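Long-range contacts in LEOA (Escherichia coli, PDB 4AUR), which is a bacterial dynamin GTPase of enterotoxigenic strains that probably couples GTP hydrolysis to work at membranes, as dynamins generally do: residues S290-E295 with F415-G420; N312-S317 with Q390-D395; E327-L332 with D513-L518; R380-S385 with A526-Q531; Q399-E404 with A439-I444. All blocks are in the same frame, centred on the assembly; numbering follows the deposited sequence.

Interaction 1: residues S290-E295 with F415-G420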
# COMPACT_ATOMS: atom_id res chain seq x y z
N SER A 290 -3.64 -4.48 3.87
CA SER A 290 -3.57 -3.06 3.43
C SER A 290 -2.26 -2.73 2.73
O SER A 290 -2.22 -1.86 1.91
CB SER A 290 -3.87 -2.03 4.55
OG SER A 290 -3.37 -2.40 5.82
N ARG A 291 -1.20 -3.44 3.05
CA ARG A 291 0.10 -3.25 2.45
C ARG A 291 0.08 -3.66 0.99
O ARG A 291 0.86 -3.13 0.19
CB ARG A 291 1.09 -4.12 3.22
CG ARG A 291 2.55 -4.12 2.77
CD ARG A 291 3.46 -4.85 3.80
NE ARG A 291 3.68 -6.27 3.52
CZ ARG A 291 4.29 -6.76 2.43
NH1 ARG A 291 4.76 -5.94 1.48
NH2 ARG A 291 4.44 -8.07 2.26
N HIS A 292 -0.81 -4.58 0.62
CA HIS A 292 -0.96 -5.04 -0.76
C HIS A 292 -2.15 -4.41 -1.47
O HIS A 292 -2.23 -4.49 -2.69
CB HIS A 292 -1.18 -6.53 -0.81
CG HIS A 292 0.04 -7.31 -0.48
ND1 HIS A 292 1.19 -7.22 -1.22
CD2 HIS A 292 0.28 -8.23 0.48
CE1 HIS A 292 2.10 -8.04 -0.72
NE2 HIS A 292 1.56 -8.67 0.32
N LEU A 293 -3.10 -3.85 -0.73
CA LEU A 293 -4.08 -2.93 -1.32
C LEU A 293 -3.35 -1.64 -1.74
O LEU A 293 -3.76 -0.97 -2.69
CB LEU A 293 -5.22 -2.61 -0.34
CG LEU A 293 -6.35 -1.72 -0.87
CD1 LEU A 293 -6.84 -2.21 -2.23
CD2 LEU A 293 -7.54 -1.53 0.07
N ASP A 294 -2.27 -1.27 -1.06
CA ASP A 294 -1.60 -0.04 -1.44
C ASP A 294 -0.93 -0.24 -2.78
O ASP A 294 -0.95 0.64 -3.64
CB ASP A 294 -0.58 0.39 -0.41
CG ASP A 294 -0.14 1.80 -0.61
OD1 ASP A 294 -0.99 2.70 -0.78
OD2 ASP A 294 1.07 2.02 -0.62
N GLU A 295 -0.37 -1.44 -2.95
CA GLU A 295 0.20 -1.82 -4.22
C GLU A 295 -0.91 -1.77 -5.24
O GLU A 295 -0.78 -1.08 -6.23
CB GLU A 295 0.80 -3.21 -4.14
CG GLU A 295 2.16 -3.26 -3.46
CD GLU A 295 2.52 -4.68 -3.05
OE1 GLU A 295 1.69 -5.57 -3.31
OE2 GLU A 295 3.61 -4.91 -2.45
N PHE A 415 -1.42 -10.37 -4.39
CA PHE A 415 -2.83 -10.11 -4.08
C PHE A 415 -3.58 -11.28 -3.45
O PHE A 415 -4.80 -11.24 -3.37
CB PHE A 415 -3.59 -9.74 -5.34
CG PHE A 415 -3.01 -8.59 -6.10
CD1 PHE A 415 -2.31 -7.57 -5.45
CD2 PHE A 415 -3.18 -8.53 -7.47
CE1 PHE A 415 -1.78 -6.51 -6.18
CE2 PHE A 415 -2.67 -7.47 -8.19
CZ PHE A 415 -1.98 -6.46 -7.54
N ARG A 416 -2.91 -12.33 -3.03
CA ARG A 416 -3.66 -13.41 -2.41
C ARG A 416 -4.23 -13.03 -1.05
O ARG A 416 -5.26 -13.55 -0.65
CB ARG A 416 -2.84 -14.69 -2.32
CG ARG A 416 -2.54 -15.29 -3.69
CD ARG A 416 -1.76 -16.58 -3.57
NE ARG A 416 -2.30 -17.51 -4.53
CZ ARG A 416 -3.26 -18.41 -4.29
NH1 ARG A 416 -3.79 -18.61 -3.08
NH2 ARG A 416 -3.68 -19.14 -5.30
N SER A 417 -3.58 -12.08 -0.36
CA SER A 417 -4.08 -11.61 0.93
C SER A 417 -5.34 -10.81 0.80
O SER A 417 -5.98 -10.56 1.80
CB SER A 417 -3.07 -10.73 1.63
OG SER A 417 -2.38 -10.02 0.65
N LEU A 418 -5.68 -10.40 -0.41
CA LEU A 418 -6.87 -9.61 -0.65
C LEU A 418 -8.10 -10.47 -0.80
O LEU A 418 -9.15 -9.98 -1.11
CB LEU A 418 -6.67 -8.74 -1.89
CG LEU A 418 -6.15 -7.31 -1.72
CD1 LEU A 418 -5.60 -7.00 -0.35
CD2 LEU A 418 -5.11 -6.98 -2.75
N GLY A 419 -7.97 -11.77 -0.64
CA GLY A 419 -9.14 -12.64 -0.60
C GLY A 419 -9.70 -13.27 -1.87
O GLY A 419 -8.97 -13.74 -2.73
N GLY A 420 -11.03 -13.29 -1.98
CA GLY A 420 -11.73 -14.23 -2.86
C GLY A 420 -11.47 -14.09 -4.36
O GLY A 420 -11.32 -15.10 -5.09
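His292, whose ring packs against Ser417, is fixed by a nearly straight hydrogen bond of 2.7 Å from its ND1 to Glu295 OE1, one helical turn further on. This His-carboxylate pair lies where the long helix 275-343 of the dynamin-like helical domain meets a short 3-10 turn in the loop between helices 368-408 and 430-447. Glu295 OE1 lies in the imidazole plane, whereas the ring nitrogen meets its carboxylate from above, about 41° out of plane. The bond helps set the rotation of the ring, which then presents CD2 to Ser417 OG. A hydrophobic layer lies beside it: Leu418 CD1 rests 4.4 Å from Leu293 CB, and Leu556 of helix 547-567 touches both leucines. Ser417 O accepts a hydrogen bond from Arg285 NE, so the turn is also held through its backbone. The ring of Phe415, reaching across with its CG beside the backbone N (chi1 -54°), brings CE1 to 4.1 Å from His292 O.

Interaction 2: residues N312-S317 with Q390-D395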
# COMPACT_ATOMS: atom_id res chain seq x y z
N ASN A 312 -5.61 12.06 -24.35
CA ASN A 312 -4.99 13.36 -24.58
C ASN A 312 -3.95 13.38 -25.67
O ASN A 312 -3.94 14.27 -26.48
CB ASN A 312 -4.34 13.87 -23.31
CG ASN A 312 -5.36 14.33 -22.31
OD1 ASN A 312 -6.54 14.55 -22.66
ND2 ASN A 312 -4.93 14.47 -21.04
N ASP A 313 -3.04 12.41 -25.63
CA ASP A 313 -2.01 12.20 -26.65
C ASP A 313 -2.59 12.11 -28.02
O ASP A 313 -2.07 12.68 -28.97
CB ASP A 313 -1.29 10.89 -26.41
CG ASP A 313 -0.39 10.94 -25.22
OD1 ASP A 313 -0.22 12.07 -24.69
OD2 ASP A 313 0.14 9.88 -24.83
N ILE A 314 -3.67 11.36 -28.13
CA ILE A 314 -4.36 11.21 -29.38
C ILE A 314 -4.95 12.52 -29.84
O ILE A 314 -4.90 12.83 -30.98
CB ILE A 314 -5.41 10.11 -29.23
CG1 ILE A 314 -4.69 8.78 -29.14
CG2 ILE A 314 -6.39 10.10 -30.40
CD1 ILE A 314 -5.60 7.66 -28.75
N LYS A 315 -5.48 13.30 -28.93
CA LYS A 315 -6.05 14.59 -29.23
C LYS A 315 -5.00 15.52 -29.78
O LYS A 315 -5.20 16.16 -30.81
CB LYS A 315 -6.64 15.19 -27.96
CG LYS A 315 -7.68 16.28 -28.22
CD LYS A 315 -7.83 17.16 -26.99
CE LYS A 315 -8.88 18.24 -27.22
NZ LYS A 315 -9.12 19.06 -25.98
N GLN A 316 -3.87 15.56 -29.09
CA GLN A 316 -2.79 16.47 -29.44
C GLN A 316 -2.19 16.05 -30.76
O GLN A 316 -1.97 16.87 -31.63
CB GLN A 316 -1.72 16.50 -28.36
CG GLN A 316 -2.23 17.02 -27.02
CD GLN A 316 -2.67 18.46 -27.07
OE1 GLN A 316 -1.99 19.30 -27.68
NE2 GLN A 316 -3.81 18.76 -26.44
N SER A 317 -1.93 14.77 -30.88
CA SER A 317 -1.59 14.16 -32.13
C SER A 317 -2.51 14.64 -33.25
O SER A 317 -2.06 15.23 -34.24
CB SER A 317 -1.69 12.66 -32.00
OG SER A 317 -0.62 12.19 -31.21
N GLN A 390 4.32 8.16 -34.56
CA GLN A 390 5.35 7.41 -33.93
C GLN A 390 5.64 7.88 -32.52
O GLN A 390 5.94 7.07 -31.66
CB GLN A 390 6.64 7.44 -34.74
CG GLN A 390 7.53 6.23 -34.46
CD GLN A 390 7.20 5.02 -35.33
OE1 GLN A 390 6.48 5.11 -36.34
NE2 GLN A 390 7.74 3.88 -34.95
N ARG A 391 5.58 9.18 -32.27
CA ARG A 391 5.76 9.70 -30.92
C ARG A 391 4.60 9.32 -30.02
O ARG A 391 4.77 9.19 -28.82
CB ARG A 391 5.93 11.21 -30.93
CG ARG A 391 7.36 11.63 -31.19
CD ARG A 391 7.55 13.14 -31.15
NE ARG A 391 7.46 13.72 -32.49
CZ ARG A 391 6.45 14.45 -32.94
NH1 ARG A 391 5.39 14.75 -32.17
NH2 ARG A 391 6.51 14.89 -34.19
N LEU A 392 3.42 9.15 -30.60
CA LEU A 392 2.27 8.75 -29.84
C LEU A 392 2.42 7.28 -29.43
O LEU A 392 2.17 6.94 -28.29
CB LEU A 392 0.98 8.99 -30.64
CG LEU A 392 -0.27 8.18 -30.30
CD1 LEU A 392 -0.72 8.43 -28.87
CD2 LEU A 392 -1.37 8.56 -31.28
N SER A 393 2.79 6.42 -30.37
CA SER A 393 3.02 5.02 -30.08
C SER A 393 4.07 4.88 -29.01
O SER A 393 3.94 4.06 -28.13
CB SER A 393 3.48 4.29 -31.34
OG SER A 393 4.12 3.06 -31.06
N ASP A 394 5.11 5.70 -29.06
CA ASP A 394 6.18 5.61 -28.07
C ASP A 394 5.76 6.01 -26.64
O ASP A 394 6.35 5.54 -25.66
CB ASP A 394 7.42 6.40 -28.52
CG ASP A 394 8.14 5.73 -29.70
OD1 ASP A 394 7.74 4.61 -30.13
OD2 ASP A 394 9.12 6.33 -30.22
N ASP A 395 4.75 6.86 -26.50
CA ASP A 395 4.33 7.22 -25.16
C ASP A 395 3.40 6.17 -24.60
O ASP A 395 3.54 5.75 -23.48
CB ASP A 395 3.65 8.56 -25.09
CG ASP A 395 3.51 9.03 -23.67
OD1 ASP A 395 4.50 8.88 -22.93
OD2 ASP A 395 2.42 9.51 -23.28
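Asp313 and Asp395 meet through different torsions: Asp313 has CG beside its backbone N (chi1 -72°), while Asp395 swings CG round to the side of the carbonyl carbon (chi1 -167°). The two side chains cross at about a right angle and bring Asp313 OD2 to 2.8 Å from Asp395 OD2. Arg309 forms a salt bridge to that same Asp395 OD2 through NE, which would probably ease the closeness of the two acid groups. Beneath the carboxylates, Leu392 is the apolar hub, with both methyl groups turned to the opposite helix. Its CD1 packs on Asp313 CB at 3.5 Å, and its CD2 lies 4.0 Å from Ile314 CG1. Further along, Leu392 CB sits alongside Ser317 OG, 3.6 Å away. That hydroxyl is spent within its own helix, giving a 2.7 Å hydrogen bond to Asp313 O. The carbonyl takes the backbone N-H of Ser317 as well, and the two donors arrive from opposite faces of its plane. The segments belong to helices 275-343 and 368-408, which run almost exactly antiparallel here, their axes 10.1 Å apart. Helix 530-544 covers the apolar side of the pair: Ile532 and Glu536 touch Ile314, and Met535 lies on Leu392, making this a three-helix junction in the stalk-like bundle.

Interaction 3: residues E327-L332 with D513-L518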
# COMPACT_ATOMS: atom_id res chain seq x y z
N GLU A 327 -0.76 23.54 -43.33
CA GLU A 327 0.50 24.02 -43.87
C GLU A 327 0.77 23.38 -45.25
O GLU A 327 1.23 24.06 -46.16
CB GLU A 327 1.65 23.74 -42.91
CG GLU A 327 1.64 24.62 -41.65
CD GLU A 327 2.48 24.03 -40.51
OE1 GLU A 327 3.35 23.16 -40.77
OE2 GLU A 327 2.25 24.43 -39.35
N LEU A 328 0.47 22.09 -45.39
CA LEU A 328 0.70 21.41 -46.64
C LEU A 328 -0.16 22.01 -47.71
O LEU A 328 0.29 22.28 -48.81
CB LEU A 328 0.37 19.94 -46.56
CG LEU A 328 0.47 19.27 -47.94
CD1 LEU A 328 1.89 19.34 -48.42
CD2 LEU A 328 -0.03 17.84 -47.94
N PHE A 329 -1.43 22.19 -47.38
CA PHE A 329 -2.36 22.84 -48.26
C PHE A 329 -1.91 24.26 -48.62
O PHE A 329 -2.02 24.66 -49.76
CB PHE A 329 -3.71 22.88 -47.59
CG PHE A 329 -4.70 23.69 -48.33
CD1 PHE A 329 -5.38 23.14 -49.40
CD2 PHE A 329 -4.93 25.00 -47.98
CE1 PHE A 329 -6.31 23.88 -50.09
CE2 PHE A 329 -5.84 25.76 -48.67
CZ PHE A 329 -6.52 25.21 -49.73
N GLU A 330 -1.45 25.03 -47.65
CA GLU A 330 -1.01 26.37 -47.93
C GLU A 330 0.10 26.31 -48.96
O GLU A 330 0.14 27.11 -49.89
CB GLU A 330 -0.52 27.07 -46.65
CG GLU A 330 -1.62 27.60 -45.74
CD GLU A 330 -1.12 28.10 -44.40
OE1 GLU A 330 -0.09 28.80 -44.34
OE2 GLU A 330 -1.76 27.82 -43.39
N GLU A 331 1.01 25.36 -48.79
CA GLU A 331 2.20 25.29 -49.65
C GLU A 331 1.83 24.89 -51.06
O GLU A 331 2.35 25.45 -52.00
CB GLU A 331 3.24 24.33 -49.06
CG GLU A 331 4.30 23.81 -50.02
CD GLU A 331 5.36 22.98 -49.31
OE1 GLU A 331 5.75 23.35 -48.18
OE2 GLU A 331 5.82 21.97 -49.88
N LEU A 332 0.93 23.93 -51.19
CA LEU A 332 0.47 23.47 -52.50
C LEU A 332 -0.36 24.52 -53.23
O LEU A 332 -0.37 24.54 -54.45
CB LEU A 332 -0.36 22.20 -52.37
CG LEU A 332 0.31 20.92 -51.90
CD1 LEU A 332 -0.71 19.82 -51.69
CD2 LEU A 332 1.34 20.46 -52.89
N ASP A 513 -6.80 16.60 -57.01
CA ASP A 513 -6.96 15.30 -56.41
C ASP A 513 -6.62 15.38 -54.93
O ASP A 513 -7.45 15.07 -54.06
CB ASP A 513 -6.07 14.29 -57.13
CG ASP A 513 -6.33 14.24 -58.65
OD1 ASP A 513 -7.25 14.94 -59.14
OD2 ASP A 513 -5.60 13.50 -59.35
N ILE A 514 -5.42 15.84 -54.64
CA ILE A 514 -4.92 15.91 -53.29
C ILE A 514 -5.63 16.93 -52.42
O ILE A 514 -5.64 16.80 -51.21
CB ILE A 514 -3.43 16.21 -53.29
CG1 ILE A 514 -2.87 16.08 -51.90
CG2 ILE A 514 -3.17 17.63 -53.73
CD1 ILE A 514 -1.37 16.18 -51.93
N TYR A 515 -6.20 17.98 -52.99
CA TYR A 515 -6.97 18.89 -52.17
C TYR A 515 -8.23 18.19 -51.65
O TYR A 515 -8.67 18.47 -50.54
CB TYR A 515 -7.37 20.14 -52.93
CG TYR A 515 -6.26 21.12 -53.33
CD1 TYR A 515 -5.03 21.18 -52.68
CD2 TYR A 515 -6.48 22.01 -54.39
CE1 TYR A 515 -4.06 22.08 -53.07
CE2 TYR A 515 -5.52 22.93 -54.77
CZ TYR A 515 -4.32 22.96 -54.11
OH TYR A 515 -3.38 23.89 -54.52
N ASP A 516 -8.81 17.29 -52.45
CA ASP A 516 -10.01 16.54 -52.06
C ASP A 516 -9.75 15.64 -50.86
O ASP A 516 -10.65 15.35 -50.09
CB ASP A 516 -10.53 15.66 -53.21
CG ASP A 516 -11.04 16.46 -54.42
OD1 ASP A 516 -11.68 17.51 -54.22
OD2 ASP A 516 -10.80 16.03 -55.58
N VAL A 517 -8.50 15.20 -50.72
CA VAL A 517 -8.10 14.33 -49.64
C VAL A 517 -7.88 15.12 -48.36
O VAL A 517 -8.24 14.68 -47.28
CB VAL A 517 -6.82 13.59 -50.00
CG1 VAL A 517 -6.37 12.69 -48.87
CG2 VAL A 517 -7.07 12.78 -51.26
N LEU A 518 -7.28 16.29 -48.51
CA LEU A 518 -6.97 17.15 -47.38
C LEU A 518 -8.18 17.91 -46.93
O LEU A 518 -8.17 18.47 -45.85
CB LEU A 518 -5.88 18.16 -47.76
CG LEU A 518 -4.49 17.65 -48.12
CD1 LEU A 518 -3.59 18.84 -48.42
CD2 LEU A 518 -3.87 16.79 -47.04
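Phe329 and Tyr515 form a T-shaped (edge-to-face) pair, the phenylalanine turning its edge to the tyrosine face. Their centroids are 5.3 Å apart and the planes meet at 62°. The first torsions differ: Phe329 carries CG on the carbonyl side of its backbone (chi1 172°), whereas Tyr515 has CG beside its N (chi1 -68°), which brings the ring edge of the first over the face of the second. Phe329 CE1 stands 4.0 Å above the Tyr515 plane, displaced toward the rim. At the edge of the same tyrosine ring, Leu332 CB approaches CE1 to 3.8 Å, so segment 327-332 covers one face and part of the rim of the ring. The phenol OH is hydrogen-bonded to Glu336 OE1, one turn further along that helix. Behind the aromatic pair, aliphatic side chains meet. Leu332 and Ile514 reach toward each other tip to tip, with 3.7 Å between Leu332 CD1 and Ile514 CD1. Leu328 and Leu518 instead cross at about a right angle, and Leu328 CD2 meets Leu518 CD1 at 3.7 Å. Leu518 CD1 also touches Phe329 CB, linking the leucines to the aromatic pair. Helices 275-343 and 489-518 of the dynamin-like helical domain are broadly antiparallel here, their axes 10.9 Å apart. Helix 368-408 closes the inner side through Phe381 and Val378, and helix 521-528 brings Met524 and Phe528 onto Leu518.

Interaction 4: residues R380-S385 with A526-Q531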
# COMPACT_ATOMS: atom_id res chain seq x y z
N ARG A 380 6.86 14.92 -47.72
CA ARG A 380 7.36 15.58 -46.50
C ARG A 380 6.30 15.60 -45.38
O ARG A 380 6.62 15.45 -44.21
CB ARG A 380 7.85 16.98 -46.81
CG ARG A 380 8.62 17.67 -45.69
CD ARG A 380 9.45 18.82 -46.29
NE ARG A 380 9.66 19.96 -45.39
CZ ARG A 380 10.16 21.15 -45.76
NH1 ARG A 380 10.52 21.38 -47.02
NH2 ARG A 380 10.29 22.12 -44.86
N PHE A 381 5.04 15.79 -45.76
CA PHE A 381 3.93 15.82 -44.80
C PHE A 381 3.68 14.41 -44.28
O PHE A 381 3.62 14.18 -43.08
CB PHE A 381 2.67 16.40 -45.45
CG PHE A 381 1.41 16.20 -44.63
CD1 PHE A 381 1.41 16.40 -43.27
CD2 PHE A 381 0.24 15.82 -45.24
CE1 PHE A 381 0.26 16.21 -42.54
CE2 PHE A 381 -0.92 15.64 -44.51
CZ PHE A 381 -0.91 15.84 -43.16
N PHE A 382 3.56 13.47 -45.20
CA PHE A 382 3.40 12.07 -44.84
C PHE A 382 4.50 11.61 -43.84
O PHE A 382 4.24 10.79 -42.95
CB PHE A 382 3.35 11.22 -46.12
CG PHE A 382 2.90 9.80 -45.90
CD1 PHE A 382 1.95 9.47 -44.93
CD2 PHE A 382 3.40 8.79 -46.68
CE1 PHE A 382 1.54 8.16 -44.74
CE2 PHE A 382 3.00 7.47 -46.49
CZ PHE A 382 2.07 7.15 -45.52
N GLU A 383 5.68 12.18 -43.91
CA GLU A 383 6.74 11.79 -43.00
C GLU A 383 6.61 12.51 -41.66
O GLU A 383 6.62 11.88 -40.61
CB GLU A 383 8.10 12.07 -43.64
CG GLU A 383 8.32 11.25 -44.92
CD GLU A 383 9.45 11.79 -45.80
OE1 GLU A 383 10.23 12.64 -45.30
OE2 GLU A 383 9.53 11.35 -46.98
N GLN A 384 6.48 13.83 -41.68
CA GLN A 384 6.22 14.58 -40.46
C GLN A 384 5.02 13.96 -39.73
O GLN A 384 5.09 13.69 -38.54
CB GLN A 384 5.94 16.06 -40.77
CG GLN A 384 7.15 16.86 -41.25
CD GLN A 384 6.87 18.37 -41.47
OE1 GLN A 384 5.89 18.78 -42.12
NE2 GLN A 384 7.74 19.19 -40.92
N SER A 385 3.94 13.70 -40.46
CA SER A 385 2.74 13.12 -39.86
C SER A 385 2.91 11.66 -39.42
O SER A 385 2.36 11.24 -38.42
CB SER A 385 1.52 13.26 -40.79
OG SER A 385 1.45 12.18 -41.70
N ALA A 526 -7.11 8.90 -42.92
CA ALA A 526 -7.04 7.52 -43.41
C ALA A 526 -5.86 7.25 -44.35
O ALA A 526 -5.48 6.11 -44.53
CB ALA A 526 -8.33 7.13 -44.12
N PHE A 527 -5.32 8.31 -44.93
CA PHE A 527 -4.27 8.22 -45.93
C PHE A 527 -2.89 8.49 -45.34
O PHE A 527 -1.92 7.80 -45.67
CB PHE A 527 -4.57 9.22 -47.04
CG PHE A 527 -3.86 8.92 -48.33
CD1 PHE A 527 -4.42 8.05 -49.25
CD2 PHE A 527 -2.63 9.53 -48.62
CE1 PHE A 527 -3.77 7.76 -50.44
CE2 PHE A 527 -1.97 9.25 -49.82
CZ PHE A 527 -2.54 8.36 -50.73
N PHE A 528 -2.79 9.50 -44.48
CA PHE A 528 -1.52 9.93 -43.92
C PHE A 528 -1.24 9.49 -42.49
O PHE A 528 -0.12 9.67 -42.01
CB PHE A 528 -1.43 11.45 -43.96
CG PHE A 528 -1.60 12.03 -45.35
CD1 PHE A 528 -0.50 12.17 -46.18
CD2 PHE A 528 -2.84 12.42 -45.81
CE1 PHE A 528 -0.64 12.69 -47.45
CE2 PHE A 528 -2.99 12.95 -47.07
CZ PHE A 528 -1.88 13.08 -47.90
N ALA A 529 -2.23 8.93 -41.80
CA ALA A 529 -2.09 8.64 -40.36
C ALA A 529 -3.16 7.70 -39.80
O ALA A 529 -3.76 8.01 -38.77
CB ALA A 529 -2.09 9.94 -39.60
N PRO A 530 -3.42 6.57 -40.46
CA PRO A 530 -4.43 5.63 -40.01
C PRO A 530 -4.16 4.99 -38.65
O PRO A 530 -5.12 4.65 -37.93
CB PRO A 530 -4.43 4.55 -41.10
CG PRO A 530 -3.15 4.71 -41.84
CD PRO A 530 -2.89 6.18 -41.78
N GLN A 531 -2.88 4.83 -38.29
CA GLN A 531 -2.58 4.20 -37.00
C GLN A 531 -3.06 4.97 -35.77
O GLN A 531 -3.19 4.40 -34.70
CB GLN A 531 -1.11 3.84 -36.86
CG GLN A 531 -0.15 4.98 -37.08
CD GLN A 531 0.43 4.96 -38.47
OE1 GLN A 531 0.90 3.90 -38.94
NE2 GLN A 531 0.38 6.11 -39.16
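The Phe528 ring is sandwiched: Phe381 CE2 stands 3.7 Å above the centre of one face, Phe527 CD2 lies over the opposite face, and Phe382 CB comes in at the edge. Phe381, Phe382 and Phe528 make up an aromatic cluster without a regular stack. The Phe381 and Phe528 rings are 4.8 Å apart between centroids, with planes inclined at 37°. Phe382 is turned much more steeply against Phe528, and its CD1 reaches Phe528 CD1 at 3.9 Å. The edge of the Phe382 ring also points at the Phe528 carbonyl, with CE1 3.5 Å from Phe528 O. That oxygen accepts a 3.0 Å hydrogen bond from Ser385 OG, which sits above the carbonyl plane, 40° out of it. Ser385 holds its hydroxyl between the backbone N and the carbonyl carbon (chi1 87°), which aims it at the segment opposite. The bond falls at the end of helix 521-528, just before Ala529 leaves the helical conformation and the chain passes on to helix 530-544. Helix 368-408 thus packs on this helix break within the dynamin-like helical domain. Leu324 and Ala325 of helix 275-343 border Phe381, while Val517 of helix 489-518 lies against Phe528.

Interaction 5: residues Q399-E404 with A439-I444; sequences QLSSSE and AARDTI
Helices 368-408 and 430-447, consecutive in the chain, pack here as an antiparallel helical hairpin, their axes 10.1 Å apart at 154°, with Leu400 and Arg441 closest in backbone. Arg441 does most of the bridging. Its chain runs out extended and then bends at chi3 (68°), which turns the guanidinium edge to Ser401 and brings NH1 toward Glu404. NH1 gives Ser401 OG a 2.8 Å hydrogen bond in the guanidinium plane, with an N-H...O angle of 162°. The same hydroxyl is hydrogen-bonded to Thr397 O, one turn back on its own helix, so two bonds grip it. NH1 also forms a longer salt bridge, 3.4 Å to Glu404 OE1; the carboxylate and guanidinium planes stand nearly perpendicular. On the buried side, Leu542 of helix 530-544 touches both Leu400 and Ala440, while Ile444 packs across on Ile396 of helix 368-408. Beneath the polar bridge, Leu400 CD1 presses against the opposing helix backbone, 3.6 Å from Arg441 CA and 4.4 Å from Ala440 CB.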
# COMPACT_ATOMS: atom_id res chain seq x y z
N GLN A 399 4.43 3.88 -21.25
CA GLN A 399 3.61 3.81 -20.04
C GLN A 399 3.08 2.39 -19.76
O GLN A 399 3.04 1.95 -18.61
CB GLN A 399 2.43 4.75 -20.19
CG GLN A 399 2.81 6.21 -20.23
CD GLN A 399 3.86 6.56 -19.22
OE1 GLN A 399 3.75 6.26 -18.04
NE2 GLN A 399 4.91 7.22 -19.68
N LEU A 400 2.66 1.70 -20.81
CA LEU A 400 2.28 0.29 -20.70
C LEU A 400 3.41 -0.52 -20.12
O LEU A 400 3.20 -1.44 -19.33
CB LEU A 400 1.96 -0.26 -22.07
CG LEU A 400 0.70 0.26 -22.70
CD1 LEU A 400 0.44 -0.47 -24.00
CD2 LEU A 400 -0.46 0.10 -21.74
N SER A 401 4.63 -0.19 -20.53
CA SER A 401 5.77 -0.93 -20.09
C SER A 401 6.09 -0.64 -18.65
O SER A 401 6.69 -1.47 -17.99
CB SER A 401 6.96 -0.65 -20.99
OG SER A 401 6.70 -1.22 -22.26
N SER A 402 5.73 0.53 -18.15
CA SER A 402 6.03 0.84 -16.75
C SER A 402 4.97 0.26 -15.82
O SER A 402 5.22 0.10 -14.64
CB SER A 402 6.18 2.34 -16.53
OG SER A 402 4.97 2.98 -16.87
N SER A 403 3.79 -0.03 -16.34
CA SER A 403 2.81 -0.78 -15.60
C SER A 403 3.26 -2.24 -15.52
O SER A 403 3.28 -2.82 -14.45
CB SER A 403 1.43 -0.69 -16.25
OG SER A 403 0.99 0.65 -16.29
N GLU A 404 3.66 -2.81 -16.65
CA GLU A 404 4.17 -4.18 -16.66
C GLU A 404 5.24 -4.33 -15.59
O GLU A 404 5.26 -5.30 -14.83
CB GLU A 404 4.79 -4.50 -18.02
CG GLU A 404 5.55 -5.84 -18.04
CD GLU A 404 6.63 -5.96 -19.13
OE1 GLU A 404 7.06 -4.94 -19.73
OE2 GLU A 404 7.04 -7.13 -19.36
N ALA A 439 -0.49 -7.62 -24.33
CA ALA A 439 -1.14 -7.85 -25.59
C ALA A 439 -1.60 -6.51 -26.18
O ALA A 439 -1.74 -6.38 -27.38
CB ALA A 439 -2.32 -8.77 -25.41
N ALA A 440 -1.83 -5.51 -25.35
CA ALA A 440 -2.18 -4.20 -25.88
C ALA A 440 -0.93 -3.51 -26.41
O ALA A 440 -0.99 -2.82 -27.41
CB ALA A 440 -2.84 -3.35 -24.82
N ARG A 441 0.19 -3.68 -25.71
CA ARG A 441 1.45 -3.15 -26.17
C ARG A 441 1.92 -3.88 -27.43
O ARG A 441 2.60 -3.31 -28.25
CB ARG A 441 2.51 -3.28 -25.09
CG ARG A 441 3.74 -2.44 -25.36
CD ARG A 441 4.87 -2.74 -24.40
NE ARG A 441 5.41 -4.07 -24.63
CZ ARG A 441 6.42 -4.61 -23.95
NH1 ARG A 441 7.01 -3.92 -22.99
NH2 ARG A 441 6.82 -5.86 -24.22
N ASP A 442 1.57 -5.15 -27.58
CA ASP A 442 1.94 -5.89 -28.77
C ASP A 442 1.15 -5.45 -29.98
O ASP A 442 1.73 -5.23 -31.03
CB ASP A 442 1.76 -7.40 -28.57
CG ASP A 442 2.99 -8.05 -27.97
OD1 ASP A 442 3.96 -7.31 -27.65
OD2 ASP A 442 2.98 -9.30 -27.83
N THR A 443 -0.17 -5.31 -29.82
CA THR A 443 -1.00 -4.83 -30.89
C THR A 443 -0.54 -3.47 -31.35
O THR A 443 -0.65 -3.16 -32.52
CB THR A 443 -2.47 -4.77 -30.46
OG1 THR A 443 -2.82 -6.04 -29.93
CG2 THR A 443 -3.38 -4.46 -31.62
N ILE A 444 0.02 -2.67 -30.46
CA ILE A 444 0.50 -1.33 -30.82
C ILE A 444 1.86 -1.32 -31.51
O ILE A 444 2.12 -0.47 -32.36
CB ILE A 444 0.52 -0.42 -29.59
CG1 ILE A 444 -0.94 -0.09 -29.25
CG2 ILE A 444 1.37 0.83 -29.81
CD1 ILE A 444 -1.12 0.85 -28.09

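All five contacts lie within the dynamin-like helical domain and are strung along its elongated bundle in the order 1, 5, 2, 4, 3; the centres of interactions 1 and 3 are 56 Å apart. Helix 275-343 contributes to interactions 1, 2 and 3, and helix 368-408 to interactions 2, 4 and 5. Interactions 3 and 4 are continuous, Phe381 and Phe528 packing on Leu328, Val517 and Leu518; interactions 2 and 5 touch where Ser393 meets Ile444. Along the chain six of the ten pairs interleave; interaction 2 is nested within 1, interaction 5 within 3 and 4, and interaction 2 closes before 5 opens. Segments distant in sequence are therefore brought together along the length of a single elongated helical bundle.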